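Local coordinates for DNA topoisomerase 2-associated protein PAT1 (Saccharomyces cerevisiae, PDB 5LMG) that activates mRNA decapping and represses translation, its C-terminal domain binding a peptide of the decapping enzyme Dcp2, at residues M99-K104 with H134-I139; D158-I163 with S200-N205; K166-F171 with L204-I209. The protein carries 2 engineered substitutions. All coordinates share one frame; numbering follows the deposited sequence.

Overall arrangement
From the N terminus, contact 1 comes first: the turn at 99-104 meets the start of helix 136-141, closing a loop that holds most of helix 103-114 and all of helix 118-130. The chain then enters helix 151-174, which supplies the first segment of both remaining contacts. Contact 2 joins its earlier part to the start of helix 201-216, and contact 3 joins the next turns of the same two helices; their centres lie about 9 Å apart. Being parallel pairings, these two cross in sequence rather than nest, and both enclose helices 178-191 and 194-197. Phe-160 of contact 2 packs on Leu-135 and Ile-137 of contact 1; contact 3 joins contact 2 through the shared helices.

Contact 1 of 3, residues M99-K104 with H134-I139; sequences MLSFDK and HLQIII
Ser-101 OG lies 2.7 Å from the oxygen of a water that in turn accepts from Gln-136 N at 3.1 Å, so the hydroxyl reaches the start of helix 136-141 through a single solvent molecule. The torsion that sets this up leaves OG anti to the carbonyl carbon, beside the backbone N (chi1 -71°). The same oxygen rests against the aliphatic root of Gln-136, 3.3 Å from its CB. Gln-136 bends at its second torsion (chi2 54°), and the far part of the chain leads away from Ser-101, leaving the methylenes to make the direct contact.

A second water makes another link, one residue on in the helix and one residue back in the turn: it accepts from Ile-137 N at 3.1 Å and gives a weak bond to Leu-100 O at 2.9 Å. Leu-135 is the N-cap residue, and its O takes the bond from Ile-138 N inside the helix; the two preceding amide N-H groups, those of Gln-136 and Ile-137, are the ones the waters satisfy. Leu-100 and Ser-101 are the central residues of a type I turn closed by Phe-102 N to Met-99 O, which brings the Leu-100 carbonyl and the Ser-101 hydroxyl to their separate waters.

Beside this hydrated seam the contact is apolar. Leu-100 CD2 meets Leu-135 CD1 at 3.8 Å, one methyl against another, and the same CD1 also lies 3.9 Å from Leu-100 CB.

Both leucines, with Ile-137, pack on Phe-160 of helix 151-174, whose Lys-156 NZ also donates to Ser-101 O. Phe-102, the N-cap residue of helix 103-114, packs on Ile-51, Leu-52 and Ile-55 of helix 48-70, so the turn lies between that helix on the one hand and helices 136-141 and 151-174 on the other.

Contact 2 of 3, residues D158-I163 with S200-N205; sequences DLFQMI and SKIGLN. With EDO (1,2-ethanediol), chain J.
Gln-161 and Asn-205 meet with their side-chain amides almost perpendicular, the planes 86° apart. Asn-205 ND2 donates to Gln-161 OE1 at 2.8 Å, and the acceptor lies practically in the amide plane of Asn-205. At the Gln-161 end the bond is oblique: ND2 is tilted 33° out of the carbonyl plane. Gln-161 reaches across because CG stands anti to its backbone N (chi1 172°) and the chain then bends at the second torsion, which brings OE1 up to Asn-205.

Ile-202 fills the space beside this bond with two branches. Its CD1 lies alongside the glutamine, 3.4 Å from Gln-161 OE1 and 3.7 Å from Gln-161 CB, the two chains running past each other in opposite senses. Its CG2 turns to Phe-160 and touches the ring obliquely at CE1, 3.8 Å away. One isoleucine thus separates the amide pair from the apolar side of the contact, where Phe-160 also packs on Ile-106 of helix 103-114.

With an alanine in place of Asn-205, Gln-161 OE1 is likely to lose its donor from the neighbouring helix, leaving the glutamine amide freer to turn. The backbone of Asn-205 is engaged as well: its O accepts from O1 of an ethanediol at 2.7 Å, a molecule probably taken from the crystallisation liquor.

At the start of helix 201-216, Ser-200 is the N-cap, its OG accepting from Gly-203 N at 3.0 Å and also bonded to the hydroxyl of Ser-141. The two helical segments run nearly parallel, with axes 10.8 Å apart, while helices 178-191 and 194-197 lie between them in sequence. Such parallel pairing of non-consecutive helices is consistent with an alpha-alpha superhelix, in keeping with the TPR-clan relationship of this family.

Contact 3 of 3, residues K166-F171 with L204-I209; sequences KIIVSF and LNLITI. With EDO (1,2-ethanediol), chain J.
Ile-168 holds CG1, and Leu-206 its CG, anti to the carbonyl carbon (chi1 -70° and -81°), and these choices aim a methyl from each helix at the other: Ile-168 CD1 meets Leu-206 CD2 at 3.6 Å. The two side chains cross at about a right angle, so the touch is made by branch ends and not along their lengths. One turn further on, Ile-209 repeats the same first torsion. Its outer methyl, CD1, lies 3.6 Å from Val-169 CG2, while its inner branch, CG2, faces Ile-168 CG2 at a looser 4.1 Å. Ile-209 thus shares its two branches between neighbouring residues of the facing helix, meeting each roughly crosswise. With Leu-165 and Leu-172 also touching it, Ile-209 sits as a knob in a hole lined by Leu-165, Ile-168, Val-169 and Leu-172, the i, i+3, i+4, i+7 pattern of knobs-into-holes packing.

The ethanediol lies against the 204-209 side. Its O1 comes within 3.3 Å of Ile-209 CG1, and its C1 rests 3.8 Å from Thr-208 CG2, so the small diol lies over the threonine and isoleucine side chains. Thr-208 turns its hydroxyl back into its own helix: OG1 donates to Leu-204 O at 2.9 Å from above the carbonyl plane. That oxygen also accepts from Thr-208 N, and two bonds from one residue grip it. Ser-170 does something comparable on the other helix, its OG giving a bond to Ile-167 O at 3.1 Å.

Deeper in, Ile-168 packs on Leu-125 and Leu-206 on Phe-129, which puts helix 118-130 against the buried side of the pair. The two segments run almost parallel, 7° apart, with aliphatic side chains between them, an arrangement consistent with an alpha-helical solenoid, in keeping with the TPR clan.

Contact 1 of 3, residues M99-K104 with H134-I139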
loop_
_atom_site.group_PDB
_atom_site.type_symbol
_atom_site.label_atom_id
_atom_site.label_comp_id
_atom_site.label_asym_id
_atom_site.label_seq_id
_atom_site.Cartn_x
_atom_site.Cartn_y
_atom_site.Cartn_z
ATOM N N MET A 99 -0.896 3.809 19.936
ATOM C CA MET A 99 -1.362 5.191 19.731
ATOM C C MET A 99 -1.894 5.380 18.301
ATOM O O MET A 99 -2.817 6.168 18.080
ATOM C CB MET A 99 -0.253 6.214 20.050
ATOM C CG MET A 99 -0.096 6.476 21.544
ATOM S SD MET A 99 0.831 7.985 21.985
ATOM C CE MET A 99 2.494 7.412 21.780
ATOM N N LEU A 100 -1.340 4.598 17.358
ATOM C CA LEU A 100 -1.693 4.575 15.943
ATOM C C LEU A 100 -3.045 3.875 15.676
ATOM O O LEU A 100 -3.534 3.929 14.553
ATOM C CB LEU A 100 -0.550 3.936 15.130
ATOM C CG LEU A 100 0.448 4.874 14.430
ATOM C CD1 LEU A 100 1.209 5.723 15.414
ATOM C CD2 LEU A 100 1.463 4.075 13.629
ATOM N N SER A 101 -3.642 3.223 16.703
ATOM C CA SER A 101 -4.974 2.596 16.636
ATOM C C SER A 101 -6.058 3.668 16.709
ATOM O O SER A 101 -7.200 3.379 16.380
ATOM C CB SER A 101 -5.197 1.642 17.807
ATOM O OG SER A 101 -4.421 0.465 17.703
ATOM N N PHE A 102 -5.717 4.884 17.185
ATOM C CA PHE A 102 -6.662 5.992 17.352
ATOM C C PHE A 102 -6.449 7.082 16.306
ATOM O O PHE A 102 -5.298 7.400 15.985
ATOM C CB PHE A 102 -6.549 6.577 18.768
ATOM C CG PHE A 102 -6.889 5.593 19.866
ATOM C CD1 PHE A 102 -8.205 5.411 20.277
ATOM C CD2 PHE A 102 -5.894 4.833 20.475
ATOM C CE1 PHE A 102 -8.522 4.485 21.276
ATOM C CE2 PHE A 102 -6.213 3.901 21.472
ATOM C CZ PHE A 102 -7.523 3.738 21.867
ATOM N N ASP A 103 -7.554 7.658 15.778
ATOM C CA ASP A 103 -7.500 8.738 14.770
ATOM C C ASP A 103 -6.683 9.926 15.249
ATOM O O ASP A 103 -5.926 10.498 14.462
ATOM C CB ASP A 103 -8.898 9.210 14.360
ATOM C CG ASP A 103 -9.789 8.099 13.878
ATOM O OD1 ASP A 103 -9.408 7.411 12.898
ATOM O OD2 ASP A 103 -10.853 7.897 14.491
ATOM N N LYS A 104 -6.835 10.286 16.546
ATOM C CA LYS A 104 -6.091 11.368 17.194
ATOM C C LYS A 104 -4.562 11.132 17.117
ATOM O O LYS A 104 -3.828 12.054 16.769
ATOM C CB LYS A 104 -6.581 11.580 18.633
ATOM C CG LYS A 104 -6.669 13.047 18.992
ATOM C CD LYS A 104 -7.170 13.271 20.402
ATOM C CE LYS A 104 -6.863 14.674 20.854
ATOM N NZ LYS A 104 -7.456 14.958 22.186
ATOM N N HIS A 134 1.326 -6.209 14.299
ATOM C CA HIS A 134 0.660 -5.797 15.541
ATOM C C HIS A 134 -0.085 -4.460 15.366
ATOM O O HIS A 134 -0.741 -3.987 16.301
ATOM C CB HIS A 134 1.685 -5.683 16.693
ATOM C CG HIS A 134 2.377 -6.965 17.063
ATOM N ND1 HIS A 134 2.164 -8.144 16.361
ATOM C CD2 HIS A 134 3.271 -7.202 18.053
ATOM C CE1 HIS A 134 2.935 -9.052 16.941
ATOM N NE2 HIS A 134 3.613 -8.534 17.968
ATOM N N LEU A 135 0.039 -3.842 14.180
ATOM C CA LEU A 135 -0.597 -2.566 13.879
ATOM C C LEU A 135 -2.064 -2.850 13.562
ATOM O O LEU A 135 -2.367 -3.665 12.685
ATOM C CB LEU A 135 0.147 -1.871 12.722
ATOM C CG LEU A 135 -0.021 -0.365 12.532
ATOM C CD1 LEU A 135 0.358 0.422 13.778
ATOM C CD2 LEU A 135 0.809 0.109 11.371
ATOM N N GLN A 136 -2.967 -2.265 14.368
ATOM C CA GLN A 136 -4.414 -2.460 14.252
ATOM C C GLN A 136 -4.954 -2.184 12.854
ATOM O O GLN A 136 -5.809 -2.936 12.386
ATOM C CB GLN A 136 -5.172 -1.652 15.315
ATOM C CG GLN A 136 -6.458 -2.328 15.810
ATOM C CD GLN A 136 -6.276 -3.750 16.315
ATOM O OE1 GLN A 136 -6.962 -4.675 15.867
ATOM N NE2 GLN A 136 -5.356 -3.964 17.252
ATOM N N ILE A 137 -4.400 -1.161 12.164
ATOM C CA ILE A 137 -4.801 -0.779 10.807
ATOM C C ILE A 137 -4.528 -1.888 9.772
ATOM O O ILE A 137 -5.263 -1.986 8.786
ATOM C CB ILE A 137 -4.223 0.601 10.374
ATOM C CG1 ILE A 137 -5.224 1.351 9.465
ATOM C CG2 ILE A 137 -2.810 0.514 9.766
ATOM C CD1 ILE A 137 -6.466 1.843 10.205
ATOM N N ILE A 138 -3.503 -2.729 10.021
ATOM C CA ILE A 138 -3.161 -3.869 9.168
ATOM C C ILE A 138 -4.231 -4.941 9.358
ATOM O O ILE A 138 -4.755 -5.454 8.373
ATOM C CB ILE A 138 -1.720 -4.375 9.474
ATOM C CG1 ILE A 138 -0.652 -3.316 9.064
ATOM C CG2 ILE A 138 -1.451 -5.769 8.876
ATOM C CD1 ILE A 138 -0.429 -3.034 7.519
ATOM N N ILE A 139 -4.580 -5.241 10.620
ATOM C CA ILE A 139 -5.610 -6.231 10.967
ATOM C C ILE A 139 -6.974 -5.804 10.375
ATOM O O ILE A 139 -7.648 -6.632 9.774
ATOM C CB ILE A 139 -5.612 -6.528 12.501
ATOM C CG1 ILE A 139 -4.273 -7.208 12.913
ATOM C CG2 ILE A 139 -6.810 -7.411 12.922
ATOM C CD1 ILE A 139 -3.766 -6.870 14.293
HETATM O O HOH W 1 -3.013 1.158 13.736
HETATM O O HOH W 2 -2.241 0.098 16.206
#

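Contact 2 of 3, residues D158-I163 with S200-N205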
loop_
_atom_site.group_PDB
_atom_site.type_symbol
_atom_site.label_atom_id
_atom_site.label_comp_id
_atom_site.label_asym_id
_atom_site.label_seq_id
_atom_site.Cartn_x
_atom_site.Cartn_y
_atom_site.Cartn_z
ATOM N N ASP A 158 -8.597 4.580 5.305
ATOM C CA ASP A 158 -8.390 5.699 4.374
ATOM C C ASP A 158 -7.583 6.845 5.038
ATOM O O ASP A 158 -6.722 7.438 4.379
ATOM C CB ASP A 158 -9.734 6.227 3.829
ATOM C CG ASP A 158 -10.615 5.212 3.104
ATOM O OD1 ASP A 158 -10.088 4.157 2.671
ATOM O OD2 ASP A 158 -11.824 5.484 2.947
ATOM N N LEU A 159 -7.848 7.124 6.342
ATOM C CA LEU A 159 -7.122 8.141 7.115
ATOM C C LEU A 159 -5.639 7.770 7.254
ATOM O O LEU A 159 -4.782 8.597 6.950
ATOM C CB LEU A 159 -7.750 8.393 8.507
ATOM C CG LEU A 159 -7.066 9.494 9.353
ATOM C CD1 LEU A 159 -7.405 10.889 8.837
ATOM C CD2 LEU A 159 -7.420 9.360 10.829
ATOM N N PHE A 160 -5.348 6.537 7.734
ATOM C CA PHE A 160 -3.994 6.018 7.896
ATOM C C PHE A 160 -3.249 6.079 6.563
ATOM O O PHE A 160 -2.113 6.544 6.528
ATOM C CB PHE A 160 -4.024 4.578 8.426
ATOM C CG PHE A 160 -2.690 4.093 8.938
ATOM C CD1 PHE A 160 -1.709 3.644 8.059
ATOM C CD2 PHE A 160 -2.413 4.076 10.299
ATOM C CE1 PHE A 160 -0.476 3.183 8.535
ATOM C CE2 PHE A 160 -1.178 3.621 10.774
ATOM C CZ PHE A 160 -0.221 3.178 9.886
ATOM N N GLN A 161 -3.919 5.679 5.467
ATOM C CA GLN A 161 -3.388 5.704 4.105
ATOM C C GLN A 161 -2.962 7.119 3.678
ATOM O O GLN A 161 -1.829 7.305 3.234
ATOM C CB GLN A 161 -4.421 5.101 3.127
ATOM C CG GLN A 161 -4.096 5.230 1.623
ATOM C CD GLN A 161 -3.043 4.257 1.126
ATOM O OE1 GLN A 161 -2.982 3.091 1.534
ATOM N NE2 GLN A 161 -2.210 4.716 0.195
ATOM N N MET A 162 -3.863 8.103 3.840
ATOM C CA MET A 162 -3.676 9.500 3.460
ATOM C C MET A 162 -2.552 10.207 4.251
ATOM O O MET A 162 -1.736 10.906 3.651
ATOM C CB MET A 162 -5.014 10.253 3.597
ATOM C CG MET A 162 -4.971 11.681 3.122
ATOM S SD MET A 162 -6.415 12.630 3.652
ATOM C CE MET A 162 -6.001 12.963 5.346
ATOM N N ILE A 163 -2.523 10.034 5.581
ATOM C CA ILE A 163 -1.562 10.714 6.446
ATOM C C ILE A 163 -0.224 9.973 6.561
ATOM O O ILE A 163 0.800 10.542 6.180
ATOM C CB ILE A 163 -2.198 11.030 7.831
ATOM C CG1 ILE A 163 -3.281 12.128 7.681
ATOM C CG2 ILE A 163 -1.125 11.411 8.880
ATOM C CD1 ILE A 163 -4.127 12.453 8.939
ATOM N N SER A 200 -3.464 -7.132 3.103
ATOM C CA SER A 200 -3.855 -5.812 3.587
ATOM C C SER A 200 -3.487 -4.729 2.575
ATOM O O SER A 200 -2.358 -4.711 2.073
ATOM C CB SER A 200 -3.203 -5.542 4.945
ATOM O OG SER A 200 -2.984 -4.169 5.218
ATOM N N LYS A 201 -4.429 -3.802 2.311
ATOM C CA LYS A 201 -4.213 -2.670 1.411
ATOM C C LYS A 201 -3.023 -1.795 1.889
ATOM O O LYS A 201 -2.174 -1.447 1.077
ATOM C CB LYS A 201 -5.494 -1.842 1.233
ATOM C CG LYS A 201 -5.392 -0.764 0.159
ATOM C CD LYS A 201 -6.669 0.049 0.067
ATOM C CE LYS A 201 -6.798 0.744 -1.260
ATOM N NZ LYS A 201 -8.104 1.440 -1.390
ATOM N N ILE A 202 -2.949 -1.503 3.204
ATOM C CA ILE A 202 -1.870 -0.722 3.845
ATOM C C ILE A 202 -0.540 -1.474 3.746
ATOM O O ILE A 202 0.468 -0.877 3.368
ATOM C CB ILE A 202 -2.210 -0.317 5.319
ATOM C CG1 ILE A 202 -3.581 0.426 5.439
ATOM C CG2 ILE A 202 -1.060 0.487 5.991
ATOM C CD1 ILE A 202 -3.751 1.755 4.604
ATOM N N GLY A 203 -0.561 -2.763 4.096
ATOM C CA GLY A 203 0.601 -3.646 4.030
ATOM C C GLY A 203 1.200 -3.679 2.643
ATOM O O GLY A 203 2.396 -3.416 2.484
ATOM N N LEU A 204 0.340 -3.915 1.624
ATOM C CA LEU A 204 0.751 -3.960 0.223
ATOM C C LEU A 204 1.353 -2.640 -0.250
ATOM O O LEU A 204 2.414 -2.656 -0.879
ATOM C CB LEU A 204 -0.391 -4.411 -0.700
ATOM C CG LEU A 204 0.047 -4.970 -2.059
ATOM C CD1 LEU A 204 0.705 -6.361 -1.913
ATOM C CD2 LEU A 204 -1.128 -5.054 -3.015
ATOM N N ASN A 205 0.683 -1.509 0.057
ATOM C CA ASN A 205 1.163 -0.174 -0.313
ATOM C C ASN A 205 2.492 0.172 0.368
ATOM O O ASN A 205 3.350 0.768 -0.274
ATOM C CB ASN A 205 0.113 0.879 -0.063
ATOM C CG ASN A 205 -1.083 0.809 -0.990
ATOM O OD1 ASN A 205 -1.088 0.109 -2.013
ATOM N ND2 ASN A 205 -2.139 1.522 -0.638
HETATM C C1 EDO J . 2.252 2.687 -3.337
HETATM O O1 EDO J . 2.286 2.625 -1.931
HETATM C C2 EDO J . 0.856 2.232 -3.808
HETATM O O2 EDO J . 0.922 1.845 -5.166
#

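Contact 3 of 3, residues K166-F171 with L204-I209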
loop_
_atom_site.group_PDB
_atom_site.type_symbol
_atom_site.label_atom_id
_atom_site.label_comp_id
_atom_site.label_asym_id
_atom_site.label_seq_id
_atom_site.Cartn_x
_atom_site.Cartn_y
_atom_site.Cartn_z
ATOM N N LYS A 166 1.918 9.113 3.134
ATOM C CA LYS A 166 2.438 10.364 2.564
ATOM C C LYS A 166 3.728 10.797 3.311
ATOM O O LYS A 166 4.674 11.257 2.678
ATOM C CB LYS A 166 1.363 11.468 2.667
ATOM C CG LYS A 166 1.576 12.685 1.765
ATOM C CD LYS A 166 0.728 13.880 2.220
ATOM C CE LYS A 166 -0.750 13.751 1.916
ATOM N NZ LYS A 166 -1.569 14.594 2.825
ATOM N N ILE A 167 3.757 10.625 4.648
ATOM C CA ILE A 167 4.904 10.926 5.515
ATOM C C ILE A 167 6.083 9.975 5.193
ATOM O O ILE A 167 7.212 10.432 5.056
ATOM C CB ILE A 167 4.488 10.850 7.017
ATOM C CG1 ILE A 167 3.581 12.027 7.422
ATOM C CG2 ILE A 167 5.704 10.747 7.950
ATOM C CD1 ILE A 167 2.815 11.794 8.738
ATOM N N ILE A 168 5.809 8.658 5.087
ATOM C CA ILE A 168 6.819 7.643 4.796
ATOM C C ILE A 168 7.472 7.926 3.435
ATOM O O ILE A 168 8.699 8.028 3.380
ATOM C CB ILE A 168 6.248 6.209 4.963
ATOM C CG1 ILE A 168 5.989 5.928 6.468
ATOM C CG2 ILE A 168 7.163 5.146 4.332
ATOM C CD1 ILE A 168 5.086 4.761 6.800
ATOM N N VAL A 169 6.640 8.139 2.385
ATOM C CA VAL A 169 7.025 8.473 1.007
ATOM C C VAL A 169 7.953 9.692 0.977
ATOM O O VAL A 169 9.060 9.574 0.465
ATOM C CB VAL A 169 5.788 8.646 0.069
ATOM C CG1 VAL A 169 6.182 9.188 -1.305
ATOM C CG2 VAL A 169 5.033 7.337 -0.090
ATOM N N SER A 170 7.518 10.839 1.558
ATOM C CA SER A 170 8.287 12.091 1.612
ATOM C C SER A 170 9.645 11.929 2.311
ATOM O O SER A 170 10.658 12.368 1.765
ATOM C CB SER A 170 7.464 13.213 2.244
ATOM O OG SER A 170 7.528 13.190 3.664
ATOM N N PHE A 171 9.665 11.272 3.489
ATOM C CA PHE A 171 10.888 11.014 4.238
ATOM C C PHE A 171 11.898 10.125 3.473
ATOM O O PHE A 171 13.085 10.440 3.476
ATOM C CB PHE A 171 10.584 10.436 5.638
ATOM C CG PHE A 171 11.808 9.952 6.389
ATOM C CD1 PHE A 171 12.685 10.854 6.979
ATOM C CD2 PHE A 171 12.088 8.595 6.492
ATOM C CE1 PHE A 171 13.826 10.404 7.658
ATOM C CE2 PHE A 171 13.230 8.146 7.169
ATOM C CZ PHE A 171 14.089 9.054 7.748
ATOM N N LEU A 204 0.340 -3.915 1.624
ATOM C CA LEU A 204 0.751 -3.960 0.223
ATOM C C LEU A 204 1.353 -2.640 -0.250
ATOM O O LEU A 204 2.414 -2.656 -0.879
ATOM C CB LEU A 204 -0.391 -4.411 -0.700
ATOM C CG LEU A 204 0.047 -4.970 -2.059
ATOM C CD1 LEU A 204 0.705 -6.361 -1.913
ATOM C CD2 LEU A 204 -1.128 -5.054 -3.015
ATOM N N ASN A 205 0.683 -1.509 0.057
ATOM C CA ASN A 205 1.163 -0.174 -0.313
ATOM C C ASN A 205 2.492 0.172 0.368
ATOM O O ASN A 205 3.350 0.768 -0.274
ATOM C CB ASN A 205 0.113 0.879 -0.063
ATOM C CG ASN A 205 -1.083 0.809 -0.990
ATOM O OD1 ASN A 205 -1.088 0.109 -2.013
ATOM N ND2 ASN A 205 -2.139 1.522 -0.638
ATOM N N LEU A 206 2.686 -0.243 1.637
ATOM C CA LEU A 206 3.954 -0.018 2.341
ATOM C C LEU A 206 5.094 -0.791 1.672
ATOM O O LEU A 206 6.189 -0.245 1.542
ATOM C CB LEU A 206 3.864 -0.375 3.833
ATOM C CG LEU A 206 3.245 0.698 4.733
ATOM C CD1 LEU A 206 2.845 0.123 6.080
ATOM C CD2 LEU A 206 4.200 1.847 4.934
ATOM N N ILE A 207 4.829 -2.035 1.212
ATOM C CA ILE A 207 5.833 -2.858 0.526
ATOM C C ILE A 207 6.199 -2.190 -0.813
ATOM O O ILE A 207 7.383 -2.024 -1.086
ATOM C CB ILE A 207 5.422 -4.356 0.393
ATOM C CG1 ILE A 207 5.274 -5.015 1.784
ATOM C CG2 ILE A 207 6.441 -5.149 -0.463
ATOM C CD1 ILE A 207 4.387 -6.280 1.830
ATOM N N THR A 208 5.182 -1.736 -1.590
ATOM C CA THR A 208 5.369 -1.050 -2.881
ATOM C C THR A 208 6.280 0.179 -2.741
ATOM O O THR A 208 7.169 0.361 -3.578
ATOM C CB THR A 208 4.031 -0.693 -3.525
ATOM O OG1 THR A 208 3.207 -1.846 -3.529
ATOM C CG2 THR A 208 4.180 -0.137 -4.959
ATOM N N ILE A 209 6.051 1.004 -1.688
ATOM C CA ILE A 209 6.862 2.185 -1.370
ATOM C C ILE A 209 8.343 1.775 -1.168
ATOM O O ILE A 209 9.203 2.375 -1.790
ATOM C CB ILE A 209 6.303 2.948 -0.135
ATOM C CG1 ILE A 209 5.007 3.705 -0.486
ATOM C CG2 ILE A 209 7.362 3.898 0.466
ATOM C CD1 ILE A 209 4.109 3.914 0.686
HETATM C C1 EDO J . 2.252 2.687 -3.337
HETATM O O1 EDO J . 2.286 2.625 -1.931
HETATM C C2 EDO J . 0.856 2.232 -3.808
HETATM O O2 EDO J . 0.922 1.845 -5.166
#